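Nodulation fucosyltransferase NodZ (Bradyrhizobium sp., PDB 3SIW) is a NodZ-family glycosyltransferase of the GT-B clan, with two Rossmann-like halves that hold GDP between them in this model. Local coordinates at residues R10-F15 and V127-L132; S170-H175 and K215-F220. One frame throughout, in Å; residues are numbered along the deposited sequence. Where two conformers were deposited one is given.

Contact 1 of 2, residues R10-F15 and V127-L132; sequences RRRTGF and VCDACL. With GDP (guanosine-5'-diphosphate), chain B.
The Arg11 guanidinium lies flat over the backbone of 130-131. On that face Arg11 NH1 sits 3.4 Å from Ala130 C, and Cys131 N stands over the centre of the group. Thr13 CG2 covers the rim of the opposite face, and waters 2 and 3 lie at the edge. The chain reaches this place by turning at CG (chi2 79°). Its charge is paired outside the two segments, where NH2 forms a salt bridge with Asp17 of helix 15-32. Arg12 meets Asp129 differently, end-on and by its edge. Arg12 NH1 is 2.9 Å and Arg12 NH2 3.0 Å from the same oxygen, Asp129 OD1, both on its syn side. The guanidinium and carboxylate planes stand 83° apart. Water 2 also bonds to Asp129 OD1 and takes a hydrogen bond from Arg11 NH1 (2.8 Å). The segments meet at the C-terminal ends of parallel strands 6-10 and 125-128, adjacent strands of a Rossmann-like sheet. Arg10 N donates to Cys128 O at 2.7 Å. In one of the two conformers modelled for Arg10, NH1 forms a salt bridge of 2.7 Å with Asp129 OD2, met 45° out of the carboxylate plane. Asp129 would then join Arg10 and Arg12 in one network, and their charges probably favour its ionised form. Beyond Arg12 the loop runs to GDP. Gly14 is the N-cap residue of helix 15-32, and its CA lies 3.4 Å from GDP O5'. Phe15 N makes a weak hydrogen bond to GDP O3' and is also hydrogen-bonded with Tyr45 OH.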
loop_
_atom_site.group_PDB
_atom_site.type_symbol
_atom_site.label_atom_id
_atom_site.label_comp_id
_atom_site.label_asym_id
_atom_site.label_seq_id
_atom_site.Cartn_x
_atom_site.Cartn_y
_atom_site.Cartn_z
ATOM N N ARG A 10 -0.444 8.349 -10.308
ATOM C CA ARG A 10 -1.530 9.030 -9.609
ATOM C C ARG A 10 -2.313 7.965 -8.870
ATOM O O ARG A 10 -2.744 6.952 -9.473
ATOM C CB ARG A 10 -2.452 9.775 -10.579
ATOM C CG ARG A 10 -1.744 10.475 -11.708
ATOM C CD ARG A 10 -2.650 11.479 -12.393
ATOM N NE ARG A 10 -2.970 12.570 -11.474
ATOM C CZ ARG A 10 -4.186 12.942 -11.114
ATOM N NH1 ARG A 10 -5.262 12.334 -11.614
ATOM N NH2 ARG A 10 -4.320 13.939 -10.240
ATOM N N ARG A 11 -2.518 8.178 -7.573
ATOM C CA ARG A 11 -3.339 7.233 -6.792
ATOM C C ARG A 11 -3.734 7.943 -5.518
ATOM O O ARG A 11 -2.965 8.763 -4.983
ATOM C CB ARG A 11 -2.583 5.956 -6.479
ATOM C CG ARG A 11 -3.470 4.744 -6.335
ATOM C CD ARG A 11 -3.882 4.182 -7.681
ATOM N NE ARG A 11 -4.896 3.154 -7.434
ATOM C CZ ARG A 11 -6.131 3.108 -7.920
ATOM N NH1 ARG A 11 -6.580 3.999 -8.802
ATOM N NH2 ARG A 11 -6.916 2.108 -7.545
ATOM N N ARG A 12 -4.991 7.736 -5.145
ATOM C CA ARG A 12 -5.651 8.511 -4.112
ATOM C C ARG A 12 -6.414 7.632 -3.122
ATOM O O ARG A 12 -7.241 8.148 -2.325
ATOM C CB ARG A 12 -6.607 9.486 -4.788
ATOM C CG ARG A 12 -5.937 10.467 -5.725
ATOM C CD ARG A 12 -6.987 11.194 -6.560
ATOM N NE ARG A 12 -7.738 10.339 -7.455
ATOM C CZ ARG A 12 -7.251 9.779 -8.557
ATOM N NH1 ARG A 12 -5.996 9.995 -8.920
ATOM N NH2 ARG A 12 -8.033 9.022 -9.302
ATOM N N THR A 13 -6.107 6.327 -3.124
ATOM C CA THR A 13 -6.812 5.355 -2.305
ATOM C C THR A 13 -5.944 5.005 -1.069
ATOM O O THR A 13 -5.109 5.804 -0.610
ATOM C CB THR A 13 -7.128 4.106 -3.171
ATOM O OG1 THR A 13 -5.919 3.577 -3.745
ATOM C CG2 THR A 13 -8.035 4.483 -4.294
ATOM N N GLY A 14 -6.111 3.813 -0.529
ATOM C CA GLY A 14 -5.335 3.435 0.614
ATOM C C GLY A 14 -3.879 3.272 0.267
ATOM O O GLY A 14 -3.531 3.003 -0.900
ATOM N N PHE A 15 -3.014 3.390 1.270
ATOM C CA PHE A 15 -1.621 3.370 0.996
ATOM C C PHE A 15 -1.089 2.078 0.350
ATOM O O PHE A 15 -0.120 2.120 -0.406
ATOM C CB PHE A 15 -0.831 3.638 2.267
ATOM C CG PHE A 15 -0.896 5.044 2.718
ATOM C CD1 PHE A 15 -0.409 6.052 1.928
ATOM C CD2 PHE A 15 -1.413 5.352 3.942
ATOM C CE1 PHE A 15 -0.490 7.377 2.343
ATOM C CE2 PHE A 15 -1.477 6.674 4.365
ATOM C CZ PHE A 15 -0.998 7.671 3.565
ATOM N N VAL A 127 0.615 8.598 -18.145
ATOM C CA VAL A 127 -0.183 8.961 -17.001
ATOM C C VAL A 127 -0.768 7.648 -16.442
ATOM O O VAL A 127 -1.584 6.983 -17.121
ATOM C CB VAL A 127 -1.336 9.948 -17.364
ATOM C CG1 VAL A 127 -2.120 10.304 -16.086
ATOM C CG2 VAL A 127 -0.830 11.217 -18.100
ATOM N N CYS A 128 -0.341 7.253 -15.247
ATOM C CA CYS A 128 -0.906 6.101 -14.576
ATOM C C CYS A 128 -1.918 6.535 -13.517
ATOM O O CYS A 128 -1.546 7.053 -12.453
ATOM C CB CYS A 128 0.171 5.298 -13.899
ATOM S SG CYS A 128 1.502 4.687 -14.923
ATOM N N ASP A 129 -3.190 6.326 -13.798
ATOM C CA ASP A 129 -4.271 6.823 -12.903
ATOM C C ASP A 129 -5.335 5.738 -12.806
ATOM O O ASP A 129 -6.525 5.943 -13.087
ATOM C CB ASP A 129 -4.838 8.127 -13.467
ATOM C CG ASP A 129 -5.615 8.899 -12.477
ATOM O OD1 ASP A 129 -5.845 8.396 -11.321
ATOM O OD2 ASP A 129 -5.985 10.061 -12.824
ATOM N N ALA A 130 -4.829 4.549 -12.453
ATOM C CA ALA A 130 -5.596 3.322 -12.329
ATOM C C ALA A 130 -4.852 2.453 -11.338
ATOM O O ALA A 130 -3.706 2.748 -10.975
ATOM C CB ALA A 130 -5.700 2.623 -13.620
ATOM N N CYS A 131 -5.514 1.408 -10.887
ATOM C CA CYS A 131 -4.935 0.452 -9.997
ATOM C C CYS A 131 -3.866 -0.362 -10.767
ATOM O O CYS A 131 -4.185 -1.028 -11.735
ATOM C CB CYS A 131 -5.970 -0.537 -9.493
ATOM S SG CYS A 131 -5.202 -1.624 -8.191
ATOM N N LEU A 132 -2.628 -0.317 -10.328
ATOM C CA LEU A 132 -1.574 -1.128 -10.955
ATOM C C LEU A 132 -1.030 -2.181 -9.996
ATOM O O LEU A 132 0.140 -2.644 -10.126
ATOM C CB LEU A 132 -0.468 -0.263 -11.537
ATOM C CG LEU A 132 -0.879 0.633 -12.704
ATOM C CD1 LEU A 132 0.330 1.543 -13.113
ATOM C CD2 LEU A 132 -1.419 -0.226 -13.890
HETATM P PB GDP B . -7.387 -2.582 0.752
HETATM O O1B GDP B . -6.873 -3.343 -0.609
HETATM O O2B GDP B . -7.960 -3.381 1.906
HETATM O O3B GDP B . -8.471 -1.504 0.223
HETATM O O3A GDP B . -5.980 -1.862 1.326
HETATM P PA GDP B . -5.405 -0.376 1.073
HETATM O O1A GDP B . -4.244 -0.163 2.017
HETATM O O2A GDP B . -5.176 -0.073 -0.346
HETATM O "O5'" GDP B . -6.766 0.502 1.583
HETATM C "C5'" GDP B . -7.231 0.325 2.903
HETATM C "C4'" GDP B . -7.207 1.607 3.700
HETATM O "O4'" GDP B . -8.238 1.491 4.767
HETATM C "C3'" GDP B . -5.888 1.499 4.422
HETATM O "O3'" GDP B . -4.776 2.062 3.737
HETATM C "C2'" GDP B . -6.198 2.337 5.663
HETATM O "O2'" GDP B . -6.226 3.761 5.321
HETATM C "C1'" GDP B . -7.608 1.789 6.042
HETATM N N9 GDP B . -7.394 0.542 6.792
HETATM C C8 GDP B . -7.678 -0.732 6.420
HETATM N N7 GDP B . -7.295 -1.570 7.400
HETATM C C5 GDP B . -6.718 -0.847 8.371
HETATM C C6 GDP B . -6.135 -1.144 9.606
HETATM O O6 GDP B . -6.031 -2.299 10.031
HETATM N N1 GDP B . -5.602 -0.100 10.389
HETATM C C2 GDP B . -5.700 1.219 9.938
HETATM N N2 GDP B . -5.216 2.238 10.686
HETATM N N3 GDP B . -6.295 1.466 8.767
HETATM C C4 GDP B . -6.780 0.488 7.977
HETATM O O HOH W 1 -1.658 4.513 -10.693
HETATM O O HOH W 2 -5.489 6.434 -9.721
HETATM O O HOH W 3 -8.391 6.373 -10.873
#

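Contact 2 of 2, residues S170-H175 and K215-F220; sequences SIIGVH and KPVKVF. With GDP (guanosine-5'-diphosphate), chain B.
Phe220 O is held from strand 170-176 by two groups. Val174 N donates to Phe220 O at 2.7 Å, nearly along the C=O axis, and Gly173 CA makes a CA-H...O contact with it at 3.3 Å. One step back, Ile172 bonds to both sides of Val219: its N donates to Lys218 O, and its O accepts from Phe220 N at 2.8 Å. Ser170 N donates to Pro216 O from 43° above the carbonyl plane. Ser170 OG accepts from Lys215 N (3.2 Å), so the bonding continues past the start of strand 217-223. The two strands are parallel neighbours joined through helix 193-209, a beta-alpha-beta crossover of a Rossmann-like sheet. Ile172 and Val174 lie against that helix. Beside them, Ile172 CD1 reaches Val217 CG1 at 3.6 Å, and Val174 CG2 touches Val219 CG1. On the other face Ile171 uses two branches. Ile171 CG2, anti to the backbone N, meets Phe220 CB at 3.4 Å, while Ile171 CD1 presses tightly on Lys218 CB at 3.5 Å. The Phe220 ring packs against helix 258-274, and the Lys218 amino end makes a cation-pi contact with Phe240. At the far end of its segment, His175 extends its ring with CG anti to the backbone N (chi1 -179°). His175 NE2 donates to GDP N7 at 2.8 Å, nearly straight at 170°, and Phe289 stacks on the His175 ring.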
loop_
_atom_site.group_PDB
_atom_site.type_symbol
_atom_site.label_atom_id
_atom_site.label_comp_id
_atom_site.label_asym_id
_atom_site.label_seq_id
_atom_site.Cartn_x
_atom_site.Cartn_y
_atom_site.Cartn_z
ATOM N N SER A 170 7.224 -12.759 20.109
ATOM C CA SER A 170 6.862 -13.197 18.787
ATOM C C SER A 170 5.448 -12.740 18.572
ATOM O O SER A 170 4.526 -13.220 19.240
ATOM C CB SER A 170 6.924 -14.728 18.681
ATOM O OG SER A 170 8.273 -15.181 18.632
ATOM N N ILE A 171 5.243 -11.860 17.605
ATOM C CA ILE A 171 3.935 -11.256 17.400
ATOM C C ILE A 171 3.152 -11.883 16.253
ATOM O O ILE A 171 3.633 -12.068 15.151
ATOM C CB ILE A 171 4.054 -9.747 17.179
ATOM C CG1 ILE A 171 4.781 -9.092 18.349
ATOM C CG2 ILE A 171 2.653 -9.085 16.923
ATOM C CD1 ILE A 171 4.191 -9.317 19.754
ATOM N N ILE A 172 1.901 -12.196 16.530
ATOM C CA ILE A 172 0.988 -12.604 15.528
ATOM C C ILE A 172 0.183 -11.367 15.165
ATOM O O ILE A 172 -0.560 -10.877 15.967
ATOM C CB ILE A 172 0.039 -13.735 16.037
ATOM C CG1 ILE A 172 0.837 -14.987 16.426
ATOM C CG2 ILE A 172 -0.961 -14.111 14.912
ATOM C CD1 ILE A 172 0.034 -16.006 17.245
ATOM N N GLY A 173 0.327 -10.889 13.931
ATOM C CA GLY A 173 -0.436 -9.740 13.443
ATOM C C GLY A 173 -1.705 -10.177 12.761
ATOM O O GLY A 173 -1.731 -11.181 11.987
ATOM N N VAL A 174 -2.768 -9.476 13.059
ATOM C CA VAL A 174 -4.065 -9.828 12.489
ATOM C C VAL A 174 -4.633 -8.578 11.872
ATOM O O VAL A 174 -4.831 -7.592 12.548
ATOM C CB VAL A 174 -5.067 -10.403 13.555
ATOM C CG1 VAL A 174 -6.298 -10.948 12.877
ATOM C CG2 VAL A 174 -4.403 -11.494 14.389
ATOM N N HIS A 175 -4.901 -8.649 10.590
ATOM C CA HIS A 175 -5.560 -7.609 9.895
ATOM C C HIS A 175 -6.979 -8.049 9.609
ATOM O O HIS A 175 -7.234 -9.055 8.938
ATOM C CB HIS A 175 -4.845 -7.245 8.569
ATOM C CG HIS A 175 -5.503 -6.130 7.828
ATOM N ND1 HIS A 175 -5.858 -6.221 6.502
ATOM C CD2 HIS A 175 -5.905 -4.898 8.244
ATOM C CE1 HIS A 175 -6.418 -5.086 6.124
ATOM N NE2 HIS A 175 -6.454 -4.266 7.163
ATOM N N LYS A 215 9.931 -16.814 20.891
ATOM C CA LYS A 215 9.730 -15.883 22.001
ATOM C C LYS A 215 8.263 -15.920 22.442
ATOM O O LYS A 215 7.414 -16.425 21.714
ATOM C CB LYS A 215 10.118 -14.467 21.547
ATOM C CG LYS A 215 11.639 -14.292 21.270
ATOM C CD LYS A 215 11.967 -12.993 20.470
ATOM C CE LYS A 215 13.509 -12.889 20.223
ATOM N NZ LYS A 215 14.085 -11.493 20.050
ATOM N N PRO A 216 7.951 -15.353 23.619
ATOM C CA PRO A 216 6.533 -15.357 24.049
ATOM C C PRO A 216 5.603 -14.591 23.110
ATOM O O PRO A 216 5.962 -13.553 22.583
ATOM C CB PRO A 216 6.564 -14.719 25.444
ATOM C CG PRO A 216 8.051 -14.770 25.865
ATOM C CD PRO A 216 8.848 -14.727 24.613
ATOM N N VAL A 217 4.422 -15.147 22.896
ATOM C CA VAL A 217 3.522 -14.716 21.842
ATOM C C VAL A 217 2.560 -13.596 22.304
ATOM O O VAL A 217 1.985 -13.673 23.392
ATOM C CB VAL A 217 2.666 -15.922 21.370
ATOM C CG1 VAL A 217 1.558 -15.462 20.477
ATOM C CG2 VAL A 217 3.549 -16.956 20.690
ATOM N N LYS A 218 2.390 -12.560 21.481
ATOM C CA LYS A 218 1.318 -11.593 21.665
ATOM C C LYS A 218 0.562 -11.488 20.344
ATOM O O LYS A 218 1.079 -11.877 19.279
ATOM C CB LYS A 218 1.823 -10.232 22.162
ATOM C CG LYS A 218 2.535 -10.282 23.528
ATOM C CD LYS A 218 3.196 -8.925 23.956
ATOM C CE LYS A 218 2.272 -7.684 23.811
ATOM N NZ LYS A 218 2.840 -6.407 24.419
ATOM N N VAL A 219 -0.663 -10.990 20.411
ATOM C CA VAL A 219 -1.463 -10.751 19.232
ATOM C C VAL A 219 -1.620 -9.250 18.970
ATOM O O VAL A 219 -2.182 -8.519 19.782
ATOM C CB VAL A 219 -2.857 -11.478 19.330
ATOM C CG1 VAL A 219 -3.730 -11.153 18.140
ATOM C CG2 VAL A 219 -2.651 -13.008 19.484
ATOM N N PHE A 220 -1.170 -8.809 17.798
ATOM C CA PHE A 220 -1.336 -7.417 17.346
ATOM C C PHE A 220 -2.530 -7.335 16.382
ATOM O O PHE A 220 -2.495 -7.937 15.312
ATOM C CB PHE A 220 -0.043 -6.992 16.658
ATOM C CG PHE A 220 -0.097 -5.650 16.020
ATOM C CD1 PHE A 220 -0.556 -4.580 16.704
ATOM C CD2 PHE A 220 0.310 -5.474 14.749
ATOM C CE1 PHE A 220 -0.595 -3.320 16.152
ATOM C CE2 PHE A 220 0.276 -4.215 14.185
ATOM C CZ PHE A 220 -0.200 -3.149 14.880
HETATM P PB GDP B . -7.387 -2.582 0.752
HETATM O O1B GDP B . -6.873 -3.343 -0.609
HETATM O O2B GDP B . -7.960 -3.381 1.906
HETATM O O3B GDP B . -8.471 -1.504 0.223
HETATM O O3A GDP B . -5.980 -1.862 1.326
HETATM P PA GDP B . -5.405 -0.376 1.073
HETATM O O1A GDP B . -4.244 -0.163 2.017
HETATM O O2A GDP B . -5.176 -0.073 -0.346
HETATM O "O5'" GDP B . -6.766 0.502 1.583
HETATM C "C5'" GDP B . -7.231 0.325 2.903
HETATM C "C4'" GDP B . -7.207 1.607 3.700
HETATM O "O4'" GDP B . -8.238 1.491 4.767
HETATM C "C3'" GDP B . -5.888 1.499 4.422
HETATM O "O3'" GDP B . -4.776 2.062 3.737
HETATM C "C2'" GDP B . -6.198 2.337 5.663
HETATM O "O2'" GDP B . -6.226 3.761 5.321
HETATM C "C1'" GDP B . -7.608 1.789 6.042
HETATM N N9 GDP B . -7.394 0.542 6.792
HETATM C C8 GDP B . -7.678 -0.732 6.420
HETATM N N7 GDP B . -7.295 -1.570 7.400
HETATM C C5 GDP B . -6.718 -0.847 8.371
HETATM C C6 GDP B . -6.135 -1.144 9.606
HETATM O O6 GDP B . -6.031 -2.299 10.031
HETATM N N1 GDP B . -5.602 -0.100 10.389
HETATM C C2 GDP B . -5.700 1.219 9.938
HETATM N N2 GDP B . -5.216 2.238 10.686
HETATM N N3 GDP B . -6.295 1.466 8.767
HETATM C C4 GDP B . -6.780 0.488 7.977
#

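Overall arrangement
The contacts lie in different sheets, on opposite sides of the centre of the chain. Contact 1 joins strands 6-10 and 125-128 and the loop leading to helix 15-32. Contact 2 joins strands 170-176 and 217-223. They follow in series along the chain, contact 1 closing before contact 2 opens. Their centres are 31 Å apart, and their nearest atoms, about 10 Å apart, do not touch. GDP is the link between them: 10-15 reaches its ribose side, and 170-175 reaches its guanine. This matches a GT-B arrangement, in which two Rossmann-like halves face each other across a nucleotide-binding cleft.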